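PDB 4JGL: hypothetical protein from Bacteroides eggerthii, which is of unknown function but adopts a streptavidin-like beta fold carrying two extra alpha helices. Local coordinates for residues 20-25 against 46-51; 52-57 against 162-167; 65-70 against 146-151; 81-86 against 109-114. All coordinates share one frame; numbering follows the deposited sequence.

Contact 1. Residues 20-25 against 46-51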
loop_
_atom_site.group_PDB
_atom_site.type_symbol
_atom_site.label_atom_id
_atom_site.label_comp_id
_atom_site.label_asym_id
_atom_site.label_seq_id
_atom_site.Cartn_x
_atom_site.Cartn_y
_atom_site.Cartn_z
ATOM N N ALA A 20 -14.298 -6.159 4.849
ATOM C CA ALA A 20 -13.438 -6.858 3.901
ATOM C C ALA A 20 -12.322 -5.904 3.429
ATOM O O ALA A 20 -12.568 -4.730 3.151
ATOM C CB ALA A 20 -14.235 -7.358 2.694
ATOM N N PRO A 21 -11.099 -6.409 3.356
ATOM C CA PRO A 21 -10.002 -5.591 2.829
ATOM C C PRO A 21 -10.087 -5.416 1.317
ATOM O O PRO A 21 -10.723 -6.207 0.586
ATOM C CB PRO A 21 -8.764 -6.394 3.197
ATOM C CG PRO A 21 -9.252 -7.818 3.190
ATOM C CD PRO A 21 -10.650 -7.756 3.749
ATOM N N SER A 22 -9.405 -4.392 0.840
ATOM C CA SER A 22 -9.373 -4.145 -0.578
ATOM C C SER A 22 -7.969 -3.868 -1.085
ATOM O O SER A 22 -7.119 -3.320 -0.389
ATOM C CB SER A 22 -10.306 -2.995 -0.926
ATOM O OG SER A 22 -10.114 -1.917 -0.022
ATOM N N GLY A 23 -7.725 -4.315 -2.303
ATOM C CA GLY A 23 -6.457 -4.112 -2.979
ATOM C C GLY A 23 -6.520 -3.060 -4.053
ATOM O O GLY A 23 -7.567 -2.830 -4.667
ATOM N N TYR A 24 -5.370 -2.451 -4.310
ATOM C CA TYR A 24 -5.244 -1.347 -5.250
ATOM C C TYR A 24 -3.958 -1.427 -6.007
ATOM O O TYR A 24 -2.898 -1.754 -5.436
ATOM C CB TYR A 24 -5.279 0.016 -4.536
ATOM C CG TYR A 24 -6.516 0.196 -3.714
ATOM C CD1 TYR A 24 -7.695 0.637 -4.293
ATOM C CD2 TYR A 24 -6.521 -0.123 -2.378
ATOM C CE1 TYR A 24 -8.860 0.753 -3.543
ATOM C CE2 TYR A 24 -7.679 -0.050 -1.637
ATOM C CZ TYR A 24 -8.829 0.426 -2.201
ATOM O OH TYR A 24 -9.983 0.513 -1.470
ATOM N N LEU A 25 -4.010 -1.080 -7.295
ATOM C CA LEU A 25 -2.809 -0.676 -7.987
ATOM C C LEU A 25 -2.592 0.815 -7.756
ATOM O O LEU A 25 -3.548 1.584 -7.645
ATOM C CB LEU A 25 -2.939 -0.940 -9.483
ATOM C CG LEU A 25 -2.951 -2.419 -9.861
ATOM C CD1 LEU A 25 -3.247 -2.605 -11.371
ATOM C CD2 LEU A 25 -1.680 -3.129 -9.450
ATOM N N GLY A 46 -1.423 -1.302 -3.093
ATOM C CA GLY A 46 -2.000 -0.951 -1.832
ATOM C C GLY A 46 -2.978 -1.965 -1.288
ATOM O O GLY A 46 -3.622 -2.682 -2.044
ATOM N N TYR A 47 -3.160 -1.935 0.026
ATOM C CA TYR A 47 -4.070 -2.859 0.695
ATOM C C TYR A 47 -4.695 -2.164 1.878
ATOM O O TYR A 47 -3.989 -1.799 2.816
ATOM C CB TYR A 47 -3.304 -4.107 1.136
ATOM C CG TYR A 47 -4.116 -5.302 1.538
ATOM C CD1 TYR A 47 -4.859 -6.025 0.631
ATOM C CD2 TYR A 47 -4.086 -5.770 2.825
ATOM C CE1 TYR A 47 -5.550 -7.166 1.007
ATOM C CE2 TYR A 47 -4.789 -6.887 3.205
ATOM C CZ TYR A 47 -5.503 -7.590 2.303
ATOM O OH TYR A 47 -6.187 -8.716 2.725
ATOM N N LEU A 48 -5.997 -1.950 1.808
ATOM C CA LEU A 48 -6.735 -1.281 2.878
ATOM C C LEU A 48 -7.393 -2.335 3.760
ATOM O O LEU A 48 -8.067 -3.224 3.245
ATOM C CB LEU A 48 -7.787 -0.327 2.310
ATOM C CG LEU A 48 -8.465 0.614 3.292
ATOM C CD1 LEU A 48 -7.526 1.727 3.664
ATOM C CD2 LEU A 48 -9.746 1.169 2.683
HETATM N N MSE A 49 -7.171 -2.239 5.066
HETATM C CA MSE A 49 -7.654 -3.232 6.029
HETATM C C MSE A 49 -8.518 -2.576 7.082
HETATM O O MSE A 49 -8.028 -2.213 8.165
HETATM C CB MSE A 49 -6.486 -3.885 6.708
HETATM C CG MSE A 49 -5.538 -4.612 5.828
HETATM SE SE MSE A 49 -4.045 -5.411 6.702
HETATM C CE MSE A 49 -4.914 -6.690 7.586
ATOM N N PRO A 50 -9.810 -2.395 6.784
ATOM C CA PRO A 50 -10.671 -1.720 7.746
ATOM C C PRO A 50 -10.769 -2.434 9.097
ATOM O O PRO A 50 -10.949 -1.751 10.103
ATOM C CB PRO A 50 -12.021 -1.698 7.045
ATOM C CG PRO A 50 -11.700 -1.804 5.576
ATOM C CD PRO A 50 -10.501 -2.649 5.510
ATOM N N GLU A 51 -10.596 -3.758 9.129
ATOM C CA GLU A 51 -10.672 -4.532 10.390
ATOM C C GLU A 51 -9.529 -4.193 11.367
ATOM O O GLU A 51 -9.622 -4.452 12.573
ATOM C CB GLU A 51 -10.664 -6.050 10.108
ATOM C CG GLU A 51 -9.262 -6.645 9.925
ATOM C CD GLU A 51 -9.159 -8.145 10.227
ATOM O OE1 GLU A 51 -9.979 -8.666 11.013
ATOM O OE2 GLU A 51 -8.238 -8.800 9.679
#
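Pro21 lies alongside the phenol end of Tyr47, the two side chains pointing the same way. Its CB is 3.6 Å from CZ of Tyr47, and its CG comes within 3.2 Å of the Tyr47 OH. The tyrosine reaches this place because its CG is anti to the backbone N (chi1 -166°), which carries the ring past the Ser22 carbonyl, close to the CA of Gly23 at its CD1 end, and on to Pro21, and brings the hydroxyl to Glu149 of helix 142-153 for a hydrogen bond. Phe148 and Phe152 of the same helix also meet the Tyr47 ring.

Strands 22-29 and 44-49 are antiparallel neighbours in the curled sheet of the streptavidin-like fold. Ser22 and Leu48 form one hydrogen-bonded pair, with Leu48 N to Ser22 O at 2.8 Å, and Tyr24 and Gly46 form the next, with Gly46 N to Tyr24 O also at 2.8 Å. Gly23 and Tyr47 make the non-hydrogen-bonded pair between them.

The other face of the sheet bears Ser22, Tyr24 and Leu48. With CG anti to its carbonyl carbon (chi1 -56°), Tyr24 runs back along its own strand. In the Ser22 conformer described, OG and Tyr24 OH share a 2.8 Å hydrogen bond, which would then steady the far end of the ring. Leu48 meets that ring at the edge, near its plane, CB lying 4.0 Å from CE2 of Tyr24. Beyond the paired residues, Pro50 sets its CD 4.0 Å from the CA of Pro21.

Contact 2. Residues 52-57 against 162-167. With EDO (1,2-ethanediol), chain E.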
loop_
_atom_site.group_PDB
_atom_site.type_symbol
_atom_site.label_atom_id
_atom_site.label_comp_id
_atom_site.label_asym_id
_atom_site.label_seq_id
_atom_site.Cartn_x
_atom_site.Cartn_y
_atom_site.Cartn_z
ATOM N N LYS A 52 -8.432 -3.656 10.841
ATOM C CA LYS A 52 -7.277 -3.307 11.653
ATOM C C LYS A 52 -6.931 -1.818 11.613
ATOM O O LYS A 52 -6.037 -1.377 12.334
ATOM C CB LYS A 52 -6.069 -4.087 11.173
ATOM C CG LYS A 52 -6.213 -5.600 11.235
ATOM C CD LYS A 52 -4.939 -6.238 11.738
ATOM C CE LYS A 52 -4.846 -6.213 13.274
ATOM N NZ LYS A 52 -3.880 -5.193 13.834
ATOM N N GLY A 53 -7.622 -1.035 10.791
ATOM C CA GLY A 53 -7.283 0.355 10.592
ATOM C C GLY A 53 -5.891 0.565 10.018
ATOM O O GLY A 53 -5.199 1.491 10.396
ATOM N N LEU A 54 -5.479 -0.335 9.114
ATOM C CA LEU A 54 -4.181 -0.252 8.476
ATOM C C LEU A 54 -4.323 -0.098 6.970
ATOM O O LEU A 54 -5.268 -0.592 6.350
ATOM C CB LEU A 54 -3.363 -1.504 8.745
ATOM C CG LEU A 54 -3.156 -1.858 10.216
ATOM C CD1 LEU A 54 -2.392 -3.173 10.289
ATOM C CD2 LEU A 54 -2.398 -0.752 10.952
ATOM N N PHE A 55 -3.349 0.594 6.398
ATOM C CA PHE A 55 -3.183 0.729 4.963
ATOM C C PHE A 55 -1.762 0.327 4.643
ATOM O O PHE A 55 -0.817 0.886 5.214
ATOM C CB PHE A 55 -3.463 2.153 4.492
ATOM C CG PHE A 55 -3.141 2.356 3.039
ATOM C CD1 PHE A 55 -3.960 1.809 2.072
ATOM C CD2 PHE A 55 -1.995 3.002 2.653
ATOM C CE1 PHE A 55 -3.659 1.929 0.698
ATOM C CE2 PHE A 55 -1.690 3.140 1.271
ATOM C CZ PHE A 55 -2.506 2.565 0.330
ATOM N N LEU A 56 -1.585 -0.664 3.770
ATOM C CA LEU A 56 -0.260 -1.110 3.388
ATOM C C LEU A 56 0.068 -0.667 1.979
ATOM O O LEU A 56 -0.777 -0.708 1.102
ATOM C CB LEU A 56 -0.142 -2.628 3.511
ATOM C CG LEU A 56 0.030 -3.179 4.923
ATOM C CD1 LEU A 56 -1.175 -2.837 5.786
ATOM C CD2 LEU A 56 0.293 -4.690 4.877
ATOM N N LYS A 57 1.307 -0.237 1.779
ATOM C CA LYS A 57 1.793 0.165 0.465
ATOM C C LYS A 57 3.068 -0.596 0.168
ATOM O O LYS A 57 4.038 -0.511 0.937
ATOM C CB LYS A 57 2.047 1.670 0.428
ATOM C CG LYS A 57 2.612 2.136 -0.907
ATOM C CD LYS A 57 2.586 3.647 -1.014
ATOM C CE LYS A 57 3.033 4.116 -2.399
ATOM N NZ LYS A 57 4.500 3.952 -2.541
ATOM N N ASN A 162 2.552 -11.968 11.358
ATOM C CA ASN A 162 2.428 -11.729 12.798
ATOM C C ASN A 162 2.545 -10.260 13.147
ATOM O O ASN A 162 1.834 -9.762 13.998
ATOM C CB ASN A 162 3.469 -12.526 13.594
ATOM C CG ASN A 162 3.247 -14.033 13.527
ATOM O OD1 ASN A 162 2.172 -14.503 13.164
ATOM N ND2 ASN A 162 4.284 -14.800 13.861
ATOM N N LEU A 163 3.450 -9.534 12.486
ATOM C CA LEU A 163 3.526 -8.097 12.698
ATOM C C LEU A 163 2.194 -7.405 12.414
ATOM O O LEU A 163 1.749 -6.550 13.170
ATOM C CB LEU A 163 4.622 -7.471 11.812
ATOM C CG LEU A 163 4.707 -5.940 11.816
ATOM C CD1 LEU A 163 5.093 -5.388 13.184
ATOM C CD2 LEU A 163 5.702 -5.483 10.764
ATOM N N VAL A 164 1.580 -7.754 11.291
ATOM C CA VAL A 164 0.319 -7.151 10.910
ATOM C C VAL A 164 -0.799 -7.580 11.876
ATOM O O VAL A 164 -1.545 -6.748 12.363
ATOM C CB VAL A 164 -0.029 -7.472 9.457
ATOM C CG1 VAL A 164 -1.469 -7.039 9.121
ATOM C CG2 VAL A 164 0.960 -6.759 8.515
ATOM N N ASP A 165 -0.881 -8.872 12.152
ATOM C CA ASP A 165 -1.957 -9.390 13.016
ATOM C C ASP A 165 -1.892 -8.799 14.425
ATOM O O ASP A 165 -2.933 -8.571 15.046
ATOM C CB ASP A 165 -1.921 -10.920 13.111
ATOM C CG ASP A 165 -2.403 -11.603 11.852
ATOM O OD1 ASP A 165 -3.049 -10.924 11.023
ATOM O OD2 ASP A 165 -2.127 -12.821 11.706
ATOM N N ASN A 166 -0.681 -8.562 14.923
ATOM C CA ASN A 166 -0.469 -8.124 16.292
ATOM C C ASN A 166 -0.310 -6.614 16.404
ATOM O O ASN A 166 -0.072 -6.090 17.495
ATOM C CB ASN A 166 0.744 -8.845 16.899
ATOM C CG ASN A 166 0.554 -10.351 16.973
ATOM O OD1 ASN A 166 -0.552 -10.862 16.804
ATOM N ND2 ASN A 166 1.648 -11.071 17.192
ATOM N N TYR A 167 -0.471 -5.910 15.286
ATOM C CA TYR A 167 -0.094 -4.505 15.203
ATOM C C TYR A 167 -0.947 -3.633 16.114
ATOM O O TYR A 167 -2.169 -3.816 16.194
ATOM C CB TYR A 167 -0.257 -4.003 13.767
ATOM C CG TYR A 167 0.560 -2.758 13.469
ATOM C CD1 TYR A 167 1.880 -2.853 13.055
ATOM C CD2 TYR A 167 0.029 -1.488 13.657
ATOM C CE1 TYR A 167 2.645 -1.722 12.788
ATOM C CE2 TYR A 167 0.789 -0.342 13.397
ATOM C CZ TYR A 167 2.092 -0.471 12.967
ATOM O OH TYR A 167 2.848 0.637 12.717
HETATM C C1 EDO E . -3.781 -10.384 7.372
HETATM O O1 EDO E . -4.981 -10.958 6.840
HETATM C C2 EDO E . -2.851 -11.526 7.739
HETATM O O2 EDO E . -3.475 -12.325 8.750
#
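The polar part of this contact belongs to Lys52, whose ammonium group reaches the C-terminal end of helix 158-165. NZ donates to Val164 O at 3.2 Å, coming in nearly along the C=O axis (C=O...N angle 166°), and makes a weak second bond to Tyr167 O, also at 3.2 Å. Bends at chi2, chi3 and chi4 curl the lysine chain so that CE passes the Asp165 carbonyl oxygen on its way. Val164 O accepts from Tyr167 N as well, so two donors grip this carbonyl near the C-terminal end of the helix. A positive charge here would probably be stabilised by the helix dipole.

The helix is one of the two added to the streptavidin-like fold, and it packs on strand 54-61 from the G1 beta bulge onward, where Gly53 and Leu54 both face Met49.

Apolar contacts come from alternate residues of that strand. Leu54 splits its two methyls: CD1 slides past Val164 CG1 at 4.1 Å, while CD2 approaches CD2 of the Tyr167 ring at 3.7 Å. Leu56, in the conformer described, reaches the other valine branch, its CD2 lying 4.2 Å from Val164 CG2. The Tyr167 hydroxyl is hydrogen-bonded to His85.

A bound 1,2-ethanediol, probably from the crystallisation liquor, donates from O2 to Asp165 OD1 at 2.7 Å; Lys161 binds both this diol and, through a salt bridge, the other carboxylate oxygen of Asp165.

Contact 3. Residues 65-70 against 146-151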
loop_
_atom_site.group_PDB
_atom_site.type_symbol
_atom_site.label_atom_id
_atom_site.label_comp_id
_atom_site.label_asym_id
_atom_site.label_seq_id
_atom_site.Cartn_x
_atom_site.Cartn_y
_atom_site.Cartn_z
ATOM N N TYR A 65 10.448 -6.987 -1.726
ATOM C CA TYR A 65 9.301 -6.132 -1.433
ATOM C C TYR A 65 9.582 -5.226 -0.250
ATOM O O TYR A 65 10.163 -5.651 0.765
ATOM C CB TYR A 65 8.059 -6.930 -1.115
ATOM C CG TYR A 65 7.574 -7.829 -2.213
ATOM C CD1 TYR A 65 7.586 -7.436 -3.524
ATOM C CD2 TYR A 65 7.037 -9.063 -1.913
ATOM C CE1 TYR A 65 7.143 -8.282 -4.559
ATOM C CE2 TYR A 65 6.554 -9.902 -2.922
ATOM C CZ TYR A 65 6.631 -9.495 -4.236
ATOM O OH TYR A 65 6.173 -10.301 -5.262
ATOM N N GLY A 66 9.169 -3.976 -0.391
ATOM C CA GLY A 66 9.231 -3.000 0.682
ATOM C C GLY A 66 7.809 -2.571 0.981
ATOM O O GLY A 66 7.122 -2.051 0.111
ATOM N N ILE A 67 7.361 -2.843 2.187
ATOM C CA ILE A 67 5.980 -2.608 2.560
ATOM C C ILE A 67 5.882 -1.634 3.721
ATOM O O ILE A 67 6.351 -1.900 4.833
ATOM C CB ILE A 67 5.254 -3.910 2.906
ATOM C CG1 ILE A 67 5.467 -4.938 1.791
ATOM C CG2 ILE A 67 3.759 -3.627 3.137
ATOM C CD1 ILE A 67 4.893 -6.281 2.088
ATOM N N ASN A 68 5.282 -0.494 3.454
ATOM C CA ASN A 68 4.956 0.431 4.528
ATOM C C ASN A 68 3.611 0.051 5.150
ATOM O O ASN A 68 2.621 -0.131 4.425
ATOM C CB ASN A 68 4.915 1.881 4.015
ATOM C CG ASN A 68 6.290 2.563 4.001
ATOM O OD1 ASN A 68 7.151 2.273 4.825
ATOM N ND2 ASN A 68 6.489 3.490 3.053
ATOM N N ILE A 69 3.602 -0.080 6.471
ATOM C CA ILE A 69 2.374 -0.252 7.242
ATOM C C ILE A 69 2.037 1.118 7.798
ATOM O O ILE A 69 2.772 1.674 8.636
ATOM C CB ILE A 69 2.537 -1.241 8.397
ATOM C CG1 ILE A 69 2.923 -2.633 7.897
ATOM C CG2 ILE A 69 1.214 -1.322 9.180
ATOM C CD1 ILE A 69 3.392 -3.563 9.027
ATOM N N TYR A 70 0.960 1.695 7.282
ATOM C CA TYR A 70 0.375 2.941 7.763
ATOM C C TYR A 70 -0.804 2.598 8.646
ATOM O O TYR A 70 -1.523 1.628 8.379
ATOM C CB TYR A 70 -0.167 3.799 6.600
ATOM C CG TYR A 70 0.883 4.411 5.698
ATOM C CD1 TYR A 70 1.432 3.735 4.613
ATOM C CD2 TYR A 70 1.279 5.714 5.888
ATOM C CE1 TYR A 70 2.379 4.361 3.804
ATOM C CE2 TYR A 70 2.206 6.314 5.103
ATOM C CZ TYR A 70 2.777 5.646 4.071
ATOM O OH TYR A 70 3.716 6.287 3.266
ATOM N N TYR A 146 -4.888 -10.181 -4.391
ATOM C CA TYR A 146 -4.359 -11.537 -4.390
ATOM C C TYR A 146 -2.888 -11.558 -4.004
ATOM O O TYR A 146 -2.432 -12.465 -3.294
ATOM C CB TYR A 146 -4.511 -12.243 -5.725
ATOM C CG TYR A 146 -5.870 -12.268 -6.343
ATOM C CD1 TYR A 146 -7.033 -12.262 -5.582
ATOM C CD2 TYR A 146 -5.994 -12.321 -7.711
ATOM C CE1 TYR A 146 -8.283 -12.274 -6.213
ATOM C CE2 TYR A 146 -7.201 -12.339 -8.323
ATOM C CZ TYR A 146 -8.347 -12.325 -7.584
ATOM O OH TYR A 146 -9.568 -12.334 -8.247
ATOM N N LYS A 147 -2.133 -10.572 -4.475
ATOM C CA LYS A 147 -0.696 -10.499 -4.213
ATOM C C LYS A 147 -0.428 -10.343 -2.724
ATOM O O LYS A 147 0.395 -11.048 -2.148
ATOM C CB LYS A 147 -0.075 -9.365 -5.020
ATOM C CG LYS A 147 1.428 -9.294 -4.969
ATOM C CD LYS A 147 1.911 -8.105 -5.804
ATOM C CE LYS A 147 3.408 -8.082 -6.011
ATOM N NZ LYS A 147 3.918 -9.179 -6.869
ATOM N N PHE A 148 -1.115 -9.419 -2.076
ATOM C CA PHE A 148 -0.952 -9.257 -0.646
ATOM C C PHE A 148 -1.386 -10.511 0.128
ATOM O O PHE A 148 -0.715 -10.931 1.076
ATOM C CB PHE A 148 -1.761 -8.065 -0.105
ATOM C CG PHE A 148 -1.064 -6.733 -0.240
ATOM C CD1 PHE A 148 -0.152 -6.331 0.704
ATOM C CD2 PHE A 148 -1.351 -5.878 -1.277
ATOM C CE1 PHE A 148 0.465 -5.095 0.605
ATOM C CE2 PHE A 148 -0.709 -4.641 -1.388
ATOM C CZ PHE A 148 0.169 -4.249 -0.434
ATOM N N GLU A 149 -2.524 -11.073 -0.255
ATOM C CA GLU A 149 -3.072 -12.182 0.517
ATOM C C GLU A 149 -2.210 -13.435 0.371
ATOM O O GLU A 149 -2.039 -14.197 1.330
ATOM C CB GLU A 149 -4.546 -12.374 0.188
ATOM C CG GLU A 149 -5.319 -11.165 0.724
ATOM C CD GLU A 149 -6.779 -11.073 0.391
ATOM O OE1 GLU A 149 -7.275 -11.836 -0.471
ATOM O OE2 GLU A 149 -7.447 -10.171 0.980
ATOM N N ASP A 150 -1.632 -13.638 -0.797
ATOM C CA ASP A 150 -0.680 -14.734 -0.985
ATOM C C ASP A 150 0.563 -14.539 -0.123
ATOM O O ASP A 150 1.066 -15.487 0.489
ATOM C CB ASP A 150 -0.277 -14.842 -2.452
ATOM C CG ASP A 150 0.742 -15.893 -2.700
ATOM O OD1 ASP A 150 0.342 -17.070 -2.709
ATOM O OD2 ASP A 150 1.931 -15.547 -2.890
ATOM N N LEU A 151 1.079 -13.314 -0.079
ATOM C CA LEU A 151 2.233 -13.005 0.725
ATOM C C LEU A 151 1.941 -13.245 2.222
ATOM O O LEU A 151 2.741 -13.868 2.924
ATOM C CB LEU A 151 2.679 -11.583 0.387
ATOM C CG LEU A 151 3.916 -11.048 1.058
ATOM C CD1 LEU A 151 5.148 -11.792 0.582
ATOM C CD2 LEU A 151 4.014 -9.522 0.810
#
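Lys147 and Tyr65 approach from opposite directions and join through a hydrogen bond, NZ donating to the phenol OH at 3.0 Å. The lysine chain runs extended from the helix, with CG anti to the backbone N (chi1 -173°), and bends at its last torsion (chi4 68°), bringing the ammonium group round to the hydroxyl. Its CE lies 3.9 Å from CZ of Tyr65, so the aliphatic end of the lysine packs against the phenol as well. Lys147 also makes a cation-pi contact with Tyr45.

One residue on, Phe148 turns the edge of its ring to Ile67: CE1 is 4.4 Å from CG2, which approaches near the ring plane. This is a looser touch, and the phenylalanine also meets the ring of Tyr47.

Leu151, a turn of helix after Lys147, completes the apolar contact. In the conformers described, its CD2 and the CD1 of Ile67 meet tip to tip at 3.6 Å. The same leucine methyl then lies 4.1 Å from CD2 of Tyr65, past which the leucine slides in the opposite direction.

Residues 146-151 of helix 142-153 run almost at right angles to residues 65-70 of strand 64-75 (97°), with the axes of these segments 12.7 Å apart at closest approach. Met58 of strand 54-61 packs against Tyr65, Ile67, Lys147 and Phe148, while Phe160 of helix 158-165 touches both Ile67 and Leu151, joining the second helix to the same apolar cluster.

Contact 4. Residues 81-86 against 109-114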
loop_
_atom_site.group_PDB
_atom_site.type_symbol
_atom_site.label_atom_id
_atom_site.label_comp_id
_atom_site.label_asym_id
_atom_site.label_seq_id
_atom_site.Cartn_x
_atom_site.Cartn_y
_atom_site.Cartn_z
ATOM N N CYS A 81 -3.625 8.676 6.193
ATOM C CA CYS A 81 -2.645 7.618 6.444
ATOM C C CYS A 81 -1.397 8.176 7.123
ATOM O O CYS A 81 -0.763 9.100 6.614
ATOM C CB CYS A 81 -2.215 6.928 5.132
ATOM S SG CYS A 81 -3.522 6.216 4.203
ATOM N N THR A 82 -1.063 7.616 8.278
ATOM C CA THR A 82 0.085 8.033 9.085
ATOM C C THR A 82 1.142 6.920 9.113
ATOM O O THR A 82 0.819 5.774 9.355
ATOM C CB THR A 82 -0.354 8.334 10.526
ATOM O OG1 THR A 82 -1.367 9.352 10.512
ATOM C CG2 THR A 82 0.827 8.768 11.400
ATOM N N PRO A 83 2.407 7.251 8.835
ATOM C CA PRO A 83 3.438 6.230 8.817
ATOM C C PRO A 83 3.509 5.419 10.092
ATOM O O PRO A 83 3.244 5.943 11.186
ATOM C CB PRO A 83 4.726 7.021 8.607
ATOM C CG PRO A 83 4.295 8.263 7.920
ATOM C CD PRO A 83 2.924 8.565 8.419
ATOM N N GLY A 84 3.852 4.154 9.941
ATOM C CA GLY A 84 3.958 3.233 11.052
ATOM C C GLY A 84 5.292 2.519 11.035
ATOM O O GLY A 84 6.251 2.958 11.661
ATOM N N HIS A 85 5.364 1.433 10.266
ATOM C CA HIS A 85 6.549 0.606 10.155
ATOM C C HIS A 85 6.804 0.284 8.703
ATOM O O HIS A 85 5.926 0.424 7.862
ATOM C CB HIS A 85 6.392 -0.679 10.977
ATOM C CG HIS A 85 6.508 -0.451 12.448
ATOM N ND1 HIS A 85 5.495 0.126 13.181
ATOM C CD2 HIS A 85 7.531 -0.670 13.306
ATOM C CE1 HIS A 85 5.894 0.245 14.440
ATOM N NE2 HIS A 85 7.118 -0.242 14.543
ATOM N N PHE A 86 8.010 -0.182 8.427
ATOM C CA PHE A 86 8.452 -0.623 7.113
ATOM C C PHE A 86 8.988 -2.031 7.223
ATOM O O PHE A 86 9.862 -2.308 8.046
ATOM C CB PHE A 86 9.535 0.321 6.596
ATOM C CG PHE A 86 10.096 -0.087 5.264
ATOM C CD1 PHE A 86 9.384 0.079 4.104
ATOM C CD2 PHE A 86 11.340 -0.686 5.204
ATOM C CE1 PHE A 86 9.916 -0.347 2.875
ATOM C CE2 PHE A 86 11.879 -1.056 3.978
ATOM C CZ PHE A 86 11.146 -0.896 2.846
ATOM N N THR A 109 9.189 9.498 6.056
ATOM C CA THR A 109 8.236 8.725 5.259
ATOM C C THR A 109 7.011 9.598 5.015
ATOM O O THR A 109 6.472 10.141 5.974
ATOM C CB THR A 109 7.816 7.443 5.984
ATOM O OG1 THR A 109 8.955 6.577 6.063
ATOM C CG2 THR A 109 6.707 6.695 5.229
ATOM N N PRO A 110 6.549 9.722 3.757
ATOM C CA PRO A 110 5.413 10.603 3.516
ATOM C C PRO A 110 4.112 10.075 4.113
ATOM O O PRO A 110 3.882 8.857 4.132
ATOM C CB PRO A 110 5.300 10.621 1.978
ATOM C CG PRO A 110 6.014 9.480 1.486
ATOM C CD PRO A 110 7.097 9.173 2.504
ATOM N N SER A 111 3.296 10.989 4.639
ATOM C CA SER A 111 1.913 10.713 4.954
ATOM C C SER A 111 1.096 10.839 3.677
ATOM O O SER A 111 1.551 11.420 2.681
ATOM C CB SER A 111 1.390 11.646 6.044
ATOM O OG SER A 111 2.107 11.470 7.253
ATOM N N PHE A 112 -0.087 10.254 3.686
ATOM C CA PHE A 112 -0.994 10.400 2.553
ATOM C C PHE A 112 -2.385 10.768 3.035
ATOM O O PHE A 112 -2.857 10.229 4.041
ATOM C CB PHE A 112 -1.127 9.074 1.765
ATOM C CG PHE A 112 0.086 8.708 0.952
ATOM C CD1 PHE A 112 0.338 9.385 -0.228
ATOM C CD2 PHE A 112 0.940 7.686 1.329
ATOM C CE1 PHE A 112 1.432 9.057 -1.006
ATOM C CE2 PHE A 112 2.041 7.377 0.571
ATOM C CZ PHE A 112 2.288 8.055 -0.589
ATOM N N THR A 113 -3.034 11.641 2.284
ATOM C CA THR A 113 -4.491 11.802 2.345
ATOM C C THR A 113 -5.015 11.424 0.971
ATOM O O THR A 113 -4.669 12.081 -0.027
ATOM C CB THR A 113 -4.908 13.229 2.696
ATOM O OG1 THR A 113 -4.433 13.540 4.017
ATOM C CG2 THR A 113 -6.444 13.413 2.713
ATOM N N PHE A 114 -5.822 10.375 0.911
ATOM C CA PHE A 114 -6.429 9.921 -0.327
ATOM C C PHE A 114 -7.863 10.432 -0.399
ATOM O O PHE A 114 -8.651 10.207 0.538
ATOM C CB PHE A 114 -6.391 8.404 -0.411
ATOM C CG PHE A 114 -5.006 7.850 -0.599
ATOM C CD1 PHE A 114 -4.317 8.056 -1.797
ATOM C CD2 PHE A 114 -4.382 7.151 0.396
ATOM C CE1 PHE A 114 -3.028 7.556 -1.969
ATOM C CE2 PHE A 114 -3.098 6.651 0.227
ATOM C CZ PHE A 114 -2.426 6.878 -0.953
HETATM O O HOH W 1 -0.427 11.652 9.162
#
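The Phe114 ring receives the sulfur of Cys81 at its edge. SG lies 5.1 Å from the centroid of the ring and 80° off the ring normal, a sulfur-aromatic contact in which CD2 and CE2 are the nearest ring atoms. The thiol gets there with SG anti to the carbonyl carbon of its own residue (chi1 -58°). Phe112 behaves differently: its CB meets the CB of Cys81 at 4.1 Å, but the ring itself leads away from strand 78-92. The five-membered ring of Pro83 is wedged against the loop before strand 112-116, with CB 3.9 Å from Thr109 CG2 and CD 3.2 Å from Ser111 OG.

Cys81 and Phe112 form an antiparallel hydrogen-bonded pair. Cys81 N donates to Phe112 O at 2.8 Å, and the return bond from Phe112 N to Cys81 O is longer, at 3.2 Å. Beyond this pair the connection passes to side chains and solvent: a water donates to Ser111 OG at 3.2 Å and is hydrogen-bonded to Thr82 OG1 at 2.8 Å.

Strand 78-92 pairs with strand 64-75, and a classic beta bulge sets Gly84 and His85 both opposite Ile69 there. Tyr70 of that strand packs on Cys81 and Pro83 and bonds to the carbonyl oxygen of Pro110. Phe55 of strand 54-61 touches Cys81 and the Phe114 ring, while Ala127 of strand 125-127 lies against both Phe112 and Phe114.

Overall arrangement
Contacts 1 and 4 lie within the curled antiparallel sheet and rest on backbone pairing, two hydrogen-bonded pairs in contact 1 and one in contact 4. Contacts 2 and 3 instead fix the two helices to the sheet through leucines, an isoleucine, a valine and aromatics, each with a lysine hydrogen bond. Contact 3 is the buried one; the other three are partly buried, with exposed residues at the margins of contacts 1 and 4. Strands 44-49, 54-61, 64-75 and 78-92, neighbours in succession, carry the four from one to the next. Contacts 1 and 4 do not touch each other, but contacts 2 and 3 each touch both.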